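Local coordinates for protection of telomeres protein 1 (Schizosaccharomyces pombe, PDB 7CUI) that binds single-stranded telomeric DNA, protects the 3' overhang at chromosome ends, and regulates telomerase and telomere length, at residues 107-112 and 128-133. Numbering follows the deposited sequence.
Sequences INSSKI and KERLFL
At the edge of the Arg130 guanidinium, close to its plane, sit the carbonyl oxygen of Ile107 and the amide ND2 of Asn108, while Asn108 O and the CB of Ser109 approach obliquely. The main bond runs from Arg130 NE to Ile107 O, 2.7 Å. Its donor lies almost in line with the C=O bond (C=O...N angle 173°). A weak second bond joins Arg130 NH2 to Asn108 O at 3.1 Å, well bent at the hydrogen, so two successive carbonyls share one side chain. The Asn108 amide is turned 52° from the guanidinium plane and gives its ND2 to the carbonyl of Ile198 in strand 190-198. A bend at chi2 (111°) carries the arginine tip across to the loop, its CD packing 4.0 Å from Ser109 CB and 4.2 Å from Ile112 CD1. With an alanine here, the two carbonyls would probably lose their shared donor and a gap is likely to open beside Ser109 and Ile112. The pattern is a worked example of a helix end held by a side chain from a second helix: helix 100-107 ends at Ile107, Asn108 turns out of it with positive phi, and Arg130 of helix 121-135 hydrogen-bonds the last helical carbonyl and, weakly, that of the following loop residue. It ties together two helices packed on the beta-sheet of this C-terminal portion of the telomere protein, Ile107 against Trp80 of strand 77-87 and Leu131 against Ile198.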
ATOM      1  N   ILE A 107       8.663   4.238   3.295  1.00 31.77           N
ATOM      2  CA  ILE A 107       8.799   5.580   3.846  1.00 31.36           C
ATOM      3  C   ILE A 107      10.257   6.030   3.773  1.00 34.23           C
ATOM      4  O   ILE A 107      10.522   7.156   3.357  1.00 35.29           O
ATOM      5  CB  ILE A 107       8.211   5.700   5.268  1.00 30.49           C
ATOM      6  CG1 ILE A 107       6.691   5.530   5.257  1.00 29.63           C
ATOM      7  CG2 ILE A 107       8.611   7.025   5.904  1.00 29.21           C
ATOM      8  CD1 ILE A 107       6.119   5.087   6.586  1.00 30.49           C
ATOM      9  N   ASN A 108      11.177   5.156   4.202  1.00 34.93           N
ATOM     10  CA  ASN A 108      12.607   5.320   3.981  1.00 37.56           C
ATOM     11  C   ASN A 108      13.105   6.617   4.621  1.00 39.30           C
ATOM     12  O   ASN A 108      13.723   7.443   3.952  1.00 42.10           O
ATOM     13  CB  ASN A 108      12.944   5.243   2.486  1.00 38.01           C
ATOM     14  CG  ASN A 108      14.426   5.120   2.206  1.00 40.67           C
ATOM     15  OD1 ASN A 108      15.193   4.697   3.065  1.00 44.85           O
ATOM     16  ND2 ASN A 108      14.841   5.485   1.005  1.00 44.35           N
ATOM     17  N   SER A 109      12.837   6.785   5.921  1.00 40.16           N
ATOM     18  CA  SER A 109      13.185   8.009   6.624  1.00 42.29           C
ATOM     19  C   SER A 109      13.354   7.727   8.113  1.00 43.73           C
ATOM     20  O   SER A 109      12.421   7.288   8.781  1.00 44.68           O
ATOM     21  CB  SER A 109      12.154   9.085   6.377  1.00 42.88           C
ATOM     22  OG  SER A 109      12.612  10.349   6.834  1.00 47.49           O
ATOM     23  N   SER A 110      14.558   8.007   8.618  1.00 45.95           N
ATOM     24  CA  SER A 110      14.929   7.762   9.999  1.00 48.19           C
ATOM     25  C   SER A 110      14.018   8.524  10.967  1.00 46.16           C
ATOM     26  O   SER A 110      13.728   8.029  12.054  1.00 44.06           O
ATOM     27  CB  SER A 110      16.379   8.115  10.196  1.00 54.57           C
ATOM     28  OG  SER A 110      16.804   7.804  11.511  1.00 64.53           O
ATOM     29  N   LYS A 111      13.558   9.720  10.561  1.00 46.44           N
ATOM     30  CA  LYS A 111      12.836  10.625  11.448  1.00 45.70           C
ATOM     31  C   LYS A 111      11.333  10.339  11.445  1.00 42.61           C
ATOM     32  O   LYS A 111      10.604  10.848  12.296  1.00 45.59           O
ATOM     33  CB  LYS A 111      13.149  12.095  11.135  1.00 49.88           C
ATOM     34  CG  LYS A 111      12.941  12.532   9.690  1.00 54.59           C
ATOM     35  CD  LYS A 111      12.940  14.039   9.482  1.00 58.97           C
ATOM     36  CE  LYS A 111      13.408  14.425   8.091  1.00 62.68           C
ATOM     37  NZ  LYS A 111      12.770  15.670   7.600  1.00 59.07           N
ATOM     38  N   ILE A 112      10.869   9.539  10.480  1.00 37.21           N
ATOM     39  CA  ILE A 112       9.465   9.164  10.416  1.00 33.79           C
ATOM     40  C   ILE A 112       9.320   7.744  10.962  1.00 32.19           C
ATOM     41  O   ILE A 112       9.730   6.772  10.327  1.00 31.37           O
ATOM     42  CB  ILE A 112       8.898   9.327   8.988  1.00 32.15           C
ATOM     43  CG1 ILE A 112       9.287  10.680   8.379  1.00 31.84           C
ATOM     44  CG2 ILE A 112       7.389   9.120   8.986  1.00 29.73           C
ATOM     45  CD1 ILE A 112       8.811  10.903   6.959  1.00 30.02           C
ATOM     46  N   LYS A 128       3.452  13.342   5.057  1.00 25.37           N
ATOM     47  CA  LYS A 128       2.754  13.910   3.915  1.00 27.10           C
ATOM     48  C   LYS A 128       3.752  14.200   2.801  1.00 27.49           C
ATOM     49  O   LYS A 128       3.532  13.814   1.658  1.00 28.95           O
ATOM     50  CB  LYS A 128       2.044  15.217   4.290  1.00 29.86           C
ATOM     51  CG  LYS A 128       0.531  15.230   4.127  1.00 33.61           C
ATOM     52  CD  LYS A 128      -0.021  16.620   3.855  1.00 37.30           C
ATOM     53  CE  LYS A 128      -0.508  17.357   5.085  1.00 44.14           C
ATOM     54  NZ  LYS A 128      -1.676  16.692   5.712  1.00 50.31           N
ATOM     55  N   GLU A 129       4.852  14.871   3.164  1.00 28.20           N
ATOM     56  CA  GLU A 129       5.824  15.370   2.205  1.00 30.00           C
ATOM     57  C   GLU A 129       6.526  14.207   1.514  1.00 28.17           C
ATOM     58  O   GLU A 129       6.827  14.286   0.326  1.00 29.80           O
ATOM     59  CB  GLU A 129       6.807  16.339   2.865  1.00 33.83           C
ATOM     60  CG  GLU A 129       6.218  17.724   3.087  1.00 40.97           C
ATOM     61  CD  GLU A 129       7.076  18.667   3.917  1.00 51.19           C
ATOM     62  OE1 GLU A 129       6.764  19.881   3.941  1.00 59.64           O
ATOM     63  OE2 GLU A 129       8.054  18.189   4.541  1.00 61.29           O
ATOM     64  N   ARG A 130       6.745  13.120   2.259  1.00 24.65           N
ATOM     65  CA  ARG A 130       7.404  11.948   1.712  1.00 24.83           C
ATOM     66  C   ARG A 130       6.466  11.219   0.751  1.00 23.62           C
ATOM     67  O   ARG A 130       6.869  10.853  -0.350  1.00 24.28           O
ATOM     68  CB  ARG A 130       7.889  11.027   2.833  1.00 25.50           C
ATOM     69  CG  ARG A 130       8.995  10.079   2.397  1.00 28.63           C
ATOM     70  CD  ARG A 130      10.316  10.428   3.042  1.00 33.44           C
ATOM     71  NE  ARG A 130      11.404   9.579   2.572  1.00 37.15           N
ATOM     72  CZ  ARG A 130      12.343   9.974   1.726  1.00 38.61           C
ATOM     73  NH1 ARG A 130      12.332  11.209   1.254  1.00 41.92           N
ATOM     74  NH2 ARG A 130      13.296   9.135   1.361  1.00 41.54           N
ATOM     75  N   LEU A 131       5.208  11.033   1.171  1.00 22.46           N
ATOM     76  CA  LEU A 131       4.220  10.319   0.379  1.00 21.96           C
ATOM     77  C   LEU A 131       3.808  11.152  -0.836  1.00 22.26           C
ATOM     78  O   LEU A 131       3.269  10.619  -1.803  1.00 21.60           O
ATOM     79  CB  LEU A 131       3.028   9.960   1.274  1.00 21.59           C
ATOM     80  CG  LEU A 131       3.302   8.897   2.345  1.00 21.13           C
ATOM     81  CD1 LEU A 131       2.041   8.577   3.132  1.00 20.18           C
ATOM     82  CD2 LEU A 131       3.853   7.619   1.727  1.00 22.16           C
ATOM     83  N   PHE A 132       4.090  12.458  -0.798  1.00 22.55           N
ATOM     84  CA  PHE A 132       3.847  13.319  -1.942  1.00 24.46           C
ATOM     85  C   PHE A 132       4.594  12.782  -3.163  1.00 26.26           C
ATOM     86  O   PHE A 132       4.111  12.905  -4.288  1.00 29.39           O
ATOM     87  CB  PHE A 132       4.217  14.769  -1.620  1.00 25.22           C
ATOM     88  CG  PHE A 132       3.697  15.775  -2.618  1.00 26.67           C
ATOM     89  CD1 PHE A 132       2.434  16.335  -2.463  1.00 26.36           C
ATOM     90  CD2 PHE A 132       4.465  16.167  -3.711  1.00 26.40           C
ATOM     91  CE1 PHE A 132       1.952  17.262  -3.379  1.00 27.60           C
ATOM     92  CE2 PHE A 132       3.983  17.095  -4.625  1.00 25.14           C
ATOM     93  CZ  PHE A 132       2.723  17.629  -4.468  1.00 26.49           C
ATOM     94  N   LEU A 133       5.747  12.143  -2.920  1.00 25.51           N
ATOM     95  CA  LEU A 133       6.625  11.678  -3.979  1.00 26.03           C
ATOM     96  C   LEU A 133       6.056  10.444  -4.689  1.00 27.38           C
ATOM     97  O   LEU A 133       6.537  10.095  -5.768  1.00 28.60           O
ATOM     98  CB  LEU A 133       8.027  11.422  -3.412  1.00 25.64           C
ATOM     99  CG  LEU A 133       8.700  12.612  -2.721  1.00 25.97           C
ATOM    100  CD1 LEU A 133      10.023  12.208  -2.070  1.00 26.30           C
ATOM    101  CD2 LEU A 133       8.905  13.782  -3.681  1.00 25.17           C
TER